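PDB 3LD2: putative acetyltransferase from Streptococcus mutans, which binds coenzyme A and, as a member of the GNAT family, probably transfers an acyl group from it to an acceptor substrate. Local coordinates for residues A[133-138]-A[187-192]; A[74-79]-A[95-100]. All coordinates share one frame; numbering follows the deposited sequence.

Contact 1 of 2, residues A[133-138]-A[187-192]; sequences IFLNEV and YSYDLE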
ATOM      1  N   ILE A 133     -11.809   2.205  -3.623  1.00 15.20           N
ATOM      2  CA  ILE A 133     -12.098   3.614  -3.527  1.00 15.07           C
ATOM      3  C   ILE A 133     -10.865   4.403  -3.942  1.00 14.05           C
ATOM      4  O   ILE A 133     -10.982   5.405  -4.651  1.00 16.80           O
ATOM      5  CB  ILE A 133     -12.856   4.084  -2.218  1.00 16.16           C
ATOM      6  CG1 ILE A 133     -11.910   4.590  -1.157  1.00 13.40           C
ATOM      7  CG2 ILE A 133     -13.809   2.993  -1.679  1.00  9.48           C
ATOM      8  CD1 ILE A 133     -11.546   3.480  -0.211  1.00 21.65           C
ATOM      9  N   PHE A 134      -9.685   3.920  -3.571  1.00 13.08           N
ATOM     10  CA  PHE A 134      -8.448   4.523  -4.071  1.00 12.96           C
ATOM     11  C   PHE A 134      -8.523   4.733  -5.588  1.00 14.56           C
ATOM     12  O   PHE A 134      -8.317   5.838  -6.079  1.00 16.11           O
ATOM     13  CB  PHE A 134      -7.230   3.661  -3.716  1.00 12.56           C
ATOM     14  CG  PHE A 134      -6.022   3.898  -4.605  1.00 13.20           C
ATOM     15  CD1 PHE A 134      -5.239   5.047  -4.462  1.00 14.69           C
ATOM     16  CD2 PHE A 134      -5.656   2.962  -5.567  1.00 12.74           C
ATOM     17  CE1 PHE A 134      -4.118   5.276  -5.279  1.00 13.07           C
ATOM     18  CE2 PHE A 134      -4.529   3.170  -6.386  1.00 14.27           C
ATOM     19  CZ  PHE A 134      -3.757   4.332  -6.241  1.00 13.18           C
ATOM     20  N   LEU A 135      -8.816   3.673  -6.327  1.00 12.63           N
ATOM     21  CA  LEU A 135      -8.820   3.753  -7.771  1.00 14.74           C
ATOM     22  C   LEU A 135      -9.751   4.849  -8.246  1.00 19.74           C
ATOM     23  O   LEU A 135      -9.417   5.574  -9.190  1.00 19.48           O
ATOM     24  CB  LEU A 135      -9.191   2.417  -8.412  1.00 13.71           C
ATOM     25  CG  LEU A 135      -8.106   1.338  -8.406  1.00 17.18           C
ATOM     26  CD1 LEU A 135      -8.682   0.010  -8.856  1.00 18.00           C
ATOM     27  CD2 LEU A 135      -6.905   1.722  -9.297  1.00 15.40           C
ATOM     28  N   ASN A 136     -10.903   4.991  -7.590  1.00 16.89           N
ATOM     29  CA  ASN A 136     -11.837   6.047  -7.972  1.00 18.44           C
ATOM     30  C   ASN A 136     -11.439   7.462  -7.559  1.00 19.29           C
ATOM     31  O   ASN A 136     -11.910   8.419  -8.152  1.00 20.18           O
ATOM     32  CB  ASN A 136     -13.265   5.728  -7.545  1.00 22.78           C
ATOM     33  CG  ASN A 136     -13.887   4.633  -8.407  1.00 35.58           C
ATOM     34  OD1 ASN A 136     -14.514   4.917  -9.435  1.00 38.86           O
ATOM     35  ND2 ASN A 136     -13.675   3.368  -8.017  1.00 28.27           N
ATOM     36  N   GLU A 137     -10.583   7.589  -6.547  1.00 19.02           N
ATOM     37  CA  GLU A 137      -9.959   8.868  -6.219  1.00 18.02           C
ATOM     38  C   GLU A 137      -9.050   9.360  -7.339  1.00 22.15           C
ATOM     39  O   GLU A 137      -9.156  10.497  -7.778  1.00 25.28           O
ATOM     40  CB  GLU A 137      -9.123   8.749  -4.953  1.00 17.63           C
ATOM     41  CG  GLU A 137      -9.937   8.688  -3.695  1.00 24.44           C
ATOM     42  CD  GLU A 137     -10.962   9.810  -3.632  1.00 29.95           C
ATOM     43  OE1 GLU A 137     -12.032   9.602  -3.008  1.00 31.59           O
ATOM     44  OE2 GLU A 137     -10.705  10.891  -4.221  1.00 30.58           O
ATOM     45  N   VAL A 138      -8.162   8.486  -7.806  1.00 20.38           N
ATOM     46  CA  VAL A 138      -7.062   8.896  -8.664  1.00 17.43           C
ATOM     47  C   VAL A 138      -7.388   8.829 -10.153  1.00 20.14           C
ATOM     48  O   VAL A 138      -6.714   9.444 -10.961  1.00 21.65           O
ATOM     49  CB  VAL A 138      -5.828   8.049  -8.366  1.00 17.53           C
ATOM     50  CG1 VAL A 138      -5.506   8.119  -6.876  1.00 13.76           C
ATOM     51  CG2 VAL A 138      -6.067   6.601  -8.801  1.00 14.86           C
ATOM     52  N   TYR A 187       4.120  -4.049 -10.573  1.00 12.12           N
ATOM     53  CA  TYR A 187       2.743  -4.146 -11.044  1.00 12.27           C
ATOM     54  C   TYR A 187       2.172  -2.793 -11.436  1.00 13.82           C
ATOM     55  O   TYR A 187       2.450  -1.772 -10.809  1.00 15.71           O
ATOM     56  CB  TYR A 187       1.852  -4.797  -9.982  1.00 11.52           C
ATOM     57  CG  TYR A 187       1.961  -6.303  -9.938  1.00 11.76           C
ATOM     58  CD1 TYR A 187       1.086  -7.108 -10.657  1.00 12.09           C
ATOM     59  CD2 TYR A 187       2.954  -6.925  -9.191  1.00 14.64           C
ATOM     60  CE1 TYR A 187       1.195  -8.477 -10.632  1.00 13.09           C
ATOM     61  CE2 TYR A 187       3.068  -8.308  -9.151  1.00 10.88           C
ATOM     62  CZ  TYR A 187       2.197  -9.070  -9.874  1.00 13.98           C
ATOM     63  OH  TYR A 187       2.303 -10.434  -9.821  1.00 21.27           O
ATOM     64  N   SER A 188       1.353  -2.764 -12.469  1.00 14.50           N
ATOM     65  CA  SER A 188       0.816  -1.484 -12.871  1.00 13.73           C
ATOM     66  C   SER A 188      -0.664  -1.590 -13.127  1.00 14.41           C
ATOM     67  O   SER A 188      -1.225  -2.683 -13.143  1.00 14.74           O
ATOM     68  CB  SER A 188       1.590  -0.893 -14.068  1.00 13.13           C
ATOM     69  OG  SER A 188       1.460  -1.704 -15.211  1.00 13.60           O
ATOM     70  N   TYR A 189      -1.305  -0.439 -13.290  1.00 15.16           N
ATOM     71  CA  TYR A 189      -2.733  -0.406 -13.538  1.00 14.33           C
ATOM     72  C   TYR A 189      -3.027   0.741 -14.472  1.00 15.84           C
ATOM     73  O   TYR A 189      -2.587   1.867 -14.233  1.00 19.64           O
ATOM     74  CB  TYR A 189      -3.496  -0.222 -12.218  1.00 16.82           C
ATOM     75  CG  TYR A 189      -4.973  -0.551 -12.297  1.00 16.23           C
ATOM     76  CD1 TYR A 189      -5.487  -1.694 -11.692  1.00 16.93           C
ATOM     77  CD2 TYR A 189      -5.849   0.284 -12.964  1.00 17.11           C
ATOM     78  CE1 TYR A 189      -6.829  -2.002 -11.763  1.00 17.35           C
ATOM     79  CE2 TYR A 189      -7.194  -0.010 -13.040  1.00 17.41           C
ATOM     80  CZ  TYR A 189      -7.681  -1.144 -12.435  1.00 19.96           C
ATOM     81  OH  TYR A 189      -9.026  -1.419 -12.520  1.00 27.76           O
ATOM     82  N   ASP A 190      -3.781   0.462 -15.528  1.00 21.69           N
ATOM     83  CA  ASP A 190      -4.084   1.459 -16.548  1.00 25.11           C
ATOM     84  C   ASP A 190      -5.275   2.316 -16.119  1.00 23.80           C
ATOM     85  O   ASP A 190      -6.413   1.859 -16.132  1.00 24.01           O
ATOM     86  CB  ASP A 190      -4.358   0.763 -17.892  1.00 31.88           C
ATOM     87  CG  ASP A 190      -4.116   1.681 -19.105  1.00 45.10           C
ATOM     88  OD1 ASP A 190      -3.405   1.267 -20.060  1.00 45.47           O
ATOM     89  OD2 ASP A 190      -4.641   2.818 -19.105  1.00 44.43           O
ATOM     90  N   LEU A 191      -5.008   3.545 -15.698  1.00 23.70           N
ATOM     91  CA  LEU A 191      -6.089   4.481 -15.436  1.00 25.87           C
ATOM     92  C   LEU A 191      -6.624   5.001 -16.768  1.00 30.35           C
ATOM     93  O   LEU A 191      -7.777   5.399 -16.862  1.00 38.02           O
ATOM     94  CB  LEU A 191      -5.641   5.641 -14.549  1.00 22.90           C
ATOM     95  CG  LEU A 191      -5.682   5.441 -13.039  1.00 22.80           C
ATOM     96  CD1 LEU A 191      -6.598   4.271 -12.634  1.00 17.29           C
ATOM     97  CD2 LEU A 191      -4.291   5.244 -12.530  1.00 20.93           C
ATOM     98  N   GLU A 192      -5.763   5.013 -17.779  1.00 32.64           N
ATOM     99  CA  GLU A 192      -6.174   5.141 -19.184  1.00 37.31           C
ATOM    100  C   GLU A 192      -5.704   6.434 -19.836  1.00 42.86           C
ATOM    101  O   GLU A 192      -4.569   6.499 -20.332  1.00 43.93           O
ATOM    102  CB  GLU A 192      -7.680   4.873 -19.379  1.00 33.48           C
ATOM    103  CG  GLU A 192      -7.989   3.382 -19.605  1.00 39.16           C
ATOM    104  CD  GLU A 192      -9.075   2.803 -18.675  1.00 47.69           C
ATOM    105  OE1 GLU A 192      -9.538   3.504 -17.742  1.00 48.73           O
ATOM    106  OE2 GLU A 192      -9.464   1.627 -18.874  1.00 44.95           O
TER

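Contact 2 of 2, residues A[74-79]-A[95-100]; sequences IQKFES and VLDYSS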
ATOM      1  N   ILE A  74       3.239  11.427  10.275  1.00 19.92           N
ATOM      2  CA  ILE A  74       2.875  12.835  10.228  1.00 18.59           C
ATOM      3  C   ILE A  74       3.616  13.527   9.086  1.00 20.14           C
ATOM      4  O   ILE A  74       3.027  14.304   8.329  1.00 18.73           O
ATOM      5  CB  ILE A  74       3.196  13.534  11.563  1.00 23.48           C
ATOM      6  CG1 ILE A  74       2.332  12.961  12.692  1.00 23.63           C
ATOM      7  CG2 ILE A  74       3.005  15.034  11.446  1.00 22.14           C
ATOM      8  CD1 ILE A  74       2.879  13.248  14.068  1.00 22.29           C
ATOM      9  N   GLN A  75       4.904  13.224   8.956  1.00 21.49           N
ATOM     10  CA  GLN A  75       5.731  13.761   7.873  1.00 21.71           C
ATOM     11  C   GLN A  75       5.034  13.577   6.543  1.00 19.57           C
ATOM     12  O   GLN A  75       4.966  14.495   5.705  1.00 18.08           O
ATOM     13  CB  GLN A  75       7.055  13.014   7.818  1.00 27.09           C
ATOM     14  CG  GLN A  75       8.221  13.840   7.328  1.00 35.85           C
ATOM     15  CD  GLN A  75       8.925  14.562   8.472  1.00 54.16           C
ATOM     16  OE1 GLN A  75       8.519  14.452   9.637  1.00 53.59           O
ATOM     17  NE2 GLN A  75       9.989  15.300   8.146  1.00 60.78           N
ATOM     18  N   LYS A  76       4.525  12.364   6.360  1.00 18.64           N
ATOM     19  CA  LYS A  76       3.835  11.988   5.136  1.00 20.94           C
ATOM     20  C   LYS A  76       2.543  12.731   5.005  1.00 15.93           C
ATOM     21  O   LYS A  76       2.241  13.268   3.946  1.00 16.95           O
ATOM     22  CB  LYS A  76       3.570  10.480   5.099  1.00 21.25           C
ATOM     23  CG  LYS A  76       4.808   9.678   4.813  1.00 21.33           C
ATOM     24  CD  LYS A  76       4.638   8.234   5.190  1.00 23.73           C
ATOM     25  CE  LYS A  76       4.148   7.430   4.018  1.00 30.94           C
ATOM     26  NZ  LYS A  76       4.798   6.075   4.055  1.00 40.16           N
ATOM     27  N   PHE A  77       1.780  12.754   6.089  1.00 15.42           N
ATOM     28  CA  PHE A  77       0.511  13.452   6.096  1.00 16.23           C
ATOM     29  C   PHE A  77       0.719  14.927   5.701  1.00 18.20           C
ATOM     30  O   PHE A  77      -0.062  15.480   4.926  1.00 13.98           O
ATOM     31  CB  PHE A  77      -0.122  13.336   7.475  1.00 17.42           C
ATOM     32  CG  PHE A  77      -1.567  13.715   7.510  1.00 18.23           C
ATOM     33  CD1 PHE A  77      -2.459  13.173   6.598  1.00 16.08           C
ATOM     34  CD2 PHE A  77      -2.036  14.614   8.452  1.00 19.35           C
ATOM     35  CE1 PHE A  77      -3.796  13.513   6.622  1.00 16.73           C
ATOM     36  CE2 PHE A  77      -3.388  14.964   8.482  1.00 21.58           C
ATOM     37  CZ  PHE A  77      -4.269  14.408   7.571  1.00 18.20           C
ATOM     38  N   GLU A  78       1.793  15.527   6.229  1.00 15.54           N
ATOM     39  CA  GLU A  78       2.168  16.911   5.966  1.00 17.37           C
ATOM     40  C   GLU A  78       2.861  17.165   4.618  1.00 21.78           C
ATOM     41  O   GLU A  78       3.197  18.316   4.283  1.00 21.04           O
ATOM     42  CB  GLU A  78       3.069  17.437   7.085  1.00 15.90           C
ATOM     43  CG  GLU A  78       2.416  17.421   8.461  1.00 19.95           C
ATOM     44  CD  GLU A  78       3.257  18.096   9.525  1.00 21.33           C
ATOM     45  OE1 GLU A  78       4.458  18.342   9.270  1.00 31.42           O
ATOM     46  OE2 GLU A  78       2.727  18.375  10.622  1.00 23.55           O
ATOM     47  N   SER A  79       3.094  16.113   3.845  1.00 16.91           N
ATOM     48  CA  SER A  79       3.699  16.314   2.536  1.00 16.89           C
ATOM     49  C   SER A  79       2.882  15.690   1.424  1.00 16.06           C
ATOM     50  O   SER A  79       3.408  15.275   0.410  1.00 19.91           O
ATOM     51  CB  SER A  79       5.149  15.826   2.506  1.00 17.97           C
ATOM     52  OG  SER A  79       5.278  14.586   3.181  1.00 26.23           O
ATOM     53  N   VAL A  95      -5.426   0.002   6.217  1.00 13.86           N
ATOM     54  CA  VAL A  95      -4.960   1.322   5.811  1.00 14.56           C
ATOM     55  C   VAL A  95      -4.308   1.323   4.421  1.00 16.02           C
ATOM     56  O   VAL A  95      -3.567   0.402   4.063  1.00 15.97           O
ATOM     57  CB  VAL A  95      -4.008   1.939   6.857  1.00 15.13           C
ATOM     58  CG1 VAL A  95      -2.801   1.030   7.093  1.00 11.31           C
ATOM     59  CG2 VAL A  95      -3.586   3.343   6.421  1.00 12.24           C
ATOM     60  N   LEU A  96      -4.610   2.355   3.638  1.00 14.31           N
ATOM     61  CA  LEU A  96      -4.023   2.525   2.327  1.00 12.00           C
ATOM     62  C   LEU A  96      -3.569   3.975   2.179  1.00 17.90           C
ATOM     63  O   LEU A  96      -4.381   4.903   2.300  1.00 15.70           O
ATOM     64  CB  LEU A  96      -5.015   2.150   1.220  1.00 11.57           C
ATOM     65  CG  LEU A  96      -4.451   2.246  -0.222  1.00 14.47           C
ATOM     66  CD1 LEU A  96      -5.176   1.360  -1.233  1.00 10.81           C
ATOM     67  CD2 LEU A  96      -4.404   3.695  -0.750  1.00 15.01           C
ATOM     68  N   ASP A  97      -2.273   4.172   1.942  1.00 18.06           N
ATOM     69  CA  ASP A  97      -1.747   5.503   1.647  1.00 16.23           C
ATOM     70  C   ASP A  97      -1.291   5.566   0.197  1.00 16.85           C
ATOM     71  O   ASP A  97      -0.806   4.577  -0.352  1.00 16.81           O
ATOM     72  CB  ASP A  97      -0.581   5.846   2.554  1.00 16.22           C
ATOM     73  CG  ASP A  97       0.659   5.050   2.225  1.00 18.90           C
ATOM     74  OD1 ASP A  97       0.612   3.817   2.375  1.00 23.15           O
ATOM     75  OD2 ASP A  97       1.682   5.645   1.822  1.00 24.45           O
ATOM     76  N   TYR A  98      -1.469   6.722  -0.433  1.00 16.38           N
ATOM     77  CA  TYR A  98      -1.054   6.895  -1.823  1.00 15.42           C
ATOM     78  C   TYR A  98      -0.463   8.255  -2.079  1.00 13.32           C
ATOM     79  O   TYR A  98      -0.690   9.201  -1.337  1.00 16.33           O
ATOM     80  CB  TYR A  98      -2.195   6.611  -2.804  1.00 14.18           C
ATOM     81  CG  TYR A  98      -3.379   7.537  -2.728  1.00 14.98           C
ATOM     82  CD1 TYR A  98      -3.436   8.677  -3.519  1.00 17.33           C
ATOM     83  CD2 TYR A  98      -4.458   7.260  -1.890  1.00 14.35           C
ATOM     84  CE1 TYR A  98      -4.527   9.533  -3.478  1.00 15.72           C
ATOM     85  CE2 TYR A  98      -5.561   8.108  -1.829  1.00 14.13           C
ATOM     86  CZ  TYR A  98      -5.588   9.257  -2.623  1.00 19.70           C
ATOM     87  OH  TYR A  98      -6.671  10.127  -2.595  1.00 18.08           O
ATOM     88  N   SER A  99       0.305   8.343  -3.142  1.00 15.35           N
ATOM     89  CA  SER A  99       0.996   9.577  -3.462  1.00 14.47           C
ATOM     90  C   SER A  99       1.566   9.494  -4.878  1.00 15.28           C
ATOM     91  O   SER A  99       1.709   8.392  -5.431  1.00 12.76           O
ATOM     92  CB  SER A  99       2.134   9.765  -2.479  1.00 13.27           C
ATOM     93  OG  SER A  99       3.178   8.876  -2.833  1.00 15.58           O
ATOM     94  N   SER A 100       1.883  10.657  -5.459  1.00 16.72           N
ATOM     95  CA  SER A 100       2.628  10.740  -6.726  1.00 15.89           C
ATOM     96  C   SER A 100       3.946   9.954  -6.719  1.00 14.83           C
ATOM     97  O   SER A 100       4.741  10.061  -5.791  1.00 14.46           O
ATOM     98  CB  SER A 100       2.945  12.200  -7.042  1.00 13.81           C
ATOM     99  OG  SER A 100       1.881  12.777  -7.777  1.00 21.98           O
TER

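Contact 1 of 2, residues A[133-138]-A[187-192]
Leu135 and Val138, on the last turn of helix 126-138, face Tyr189 and Leu191, where strand 180-190 runs out into the C-terminal tail. The backbones come nearest at Val138 and Leu191, whose CA atoms are 8.1 Å apart, so side chains alone bridge the gap, and all of the bridging is apolar.

Leu135 does most of the work. Its CB points at the strand, and with CG anti to its own carbonyl carbon (chi1 -75°) both methyls reach the Tyr189 ring, the two side chains crossing at about a right angle. CD2 sits squarely over the ring face, 4.0 Å from the centroid and 9° off the normal, a clear CH-pi contact. CD1 lies further along toward the phenol end, 3.9 Å from Tyr189 CZ and just as near its OH. The ring is presented by a chi1 of -164°, which sets CG opposite the backbone N and carries the phenol out toward the helix.

Leu191 fills in beside the tyrosine: its CD1 lies 4.2 Å from Leu135 CD2, so that one leucine methyl meets both the aromatic face and a second methyl. One turn on, Val138 CG2 approaches Leu191 CD2 at 4.3 Å. On its other flank the same CG2 lies over the rim of the Phe134 ring, within the helix.

On the neighbouring strand 144-150, Val145 touches the side chains of both Tyr189 and Leu191, while Phe165 meets the Tyr189 ring edge-to-face. This is helix-on-sheet packing of the GNAT fold: the helix that follows the CoA-binding loop packs on the central sheet, and its C-terminal end is seated here against the last strand of the chain, which lies inside the sheet between strands 144-150 and 166-177.

Contact 2 of 2, residues A[74-79]-A[95-100]
Lys76 in the last turn of helix 70-77 looks across at Asp97 in the middle of strand 92-100; their CA atoms, 9.2 Å apart, mark the nearest approach of the two backbones. A single pair of side chains spans the gap. Both CB atoms point across it, and the chains meet at a slant, with one carboxylate oxygen doing the touching: Asp97 OD2 is 3.8 Å from Lys76 CE and 3.9 Å from Lys76 NZ. The salt bridge is therefore long, with the methylene as near to the oxygen as the ammonium is. Lys76 starts out extended, then bends at chi3 (92°) and chi4 (143°), which brings CE and NZ alongside the acid.

In the GNAT fold, helix 70-77 belongs to the N-terminal part of the domain, and strand 92-100 is an inner strand of the sheet, here bonded through its backbone to strands 82-88 and 110-117. The side chain of Asp97 is about 7 Å from the bound coenzyme A, so the pair sits near the cofactor, close to the CoA-binding residue Ile115. Thr81 and Phe83 touch both side chains, filling in between helix and strand.

At the end of the helix, Ser79 OG donates a 2.5 Å bond to Gln75 O, tilted 30° from the carbonyl plane, and Ser79 N bonds to Lys76 O at 3.0 Å.

In the fold
Along the chain the contacts come in series: contact 2 closes before contact 1 opens, and their centres lie about 17 Å apart. Both reach the same seven-stranded mixed sheet, contact 2 through strand 92-100 and contact 1 through strand 180-190. The two meet directly where helix 126-138 packs on strand 92-100: Phe134 CE1 lies 3.4 Å from Tyr98 CB, and Leu96, Glu137 and Val138 add to the packing. Along strand 92-100, Asp97 points toward helix 70-77, while its neighbours Leu96 and Tyr98 meet helix 126-138. The sheet is thus clad by a helix on either side, with bound coenzyme A closer to contact 2.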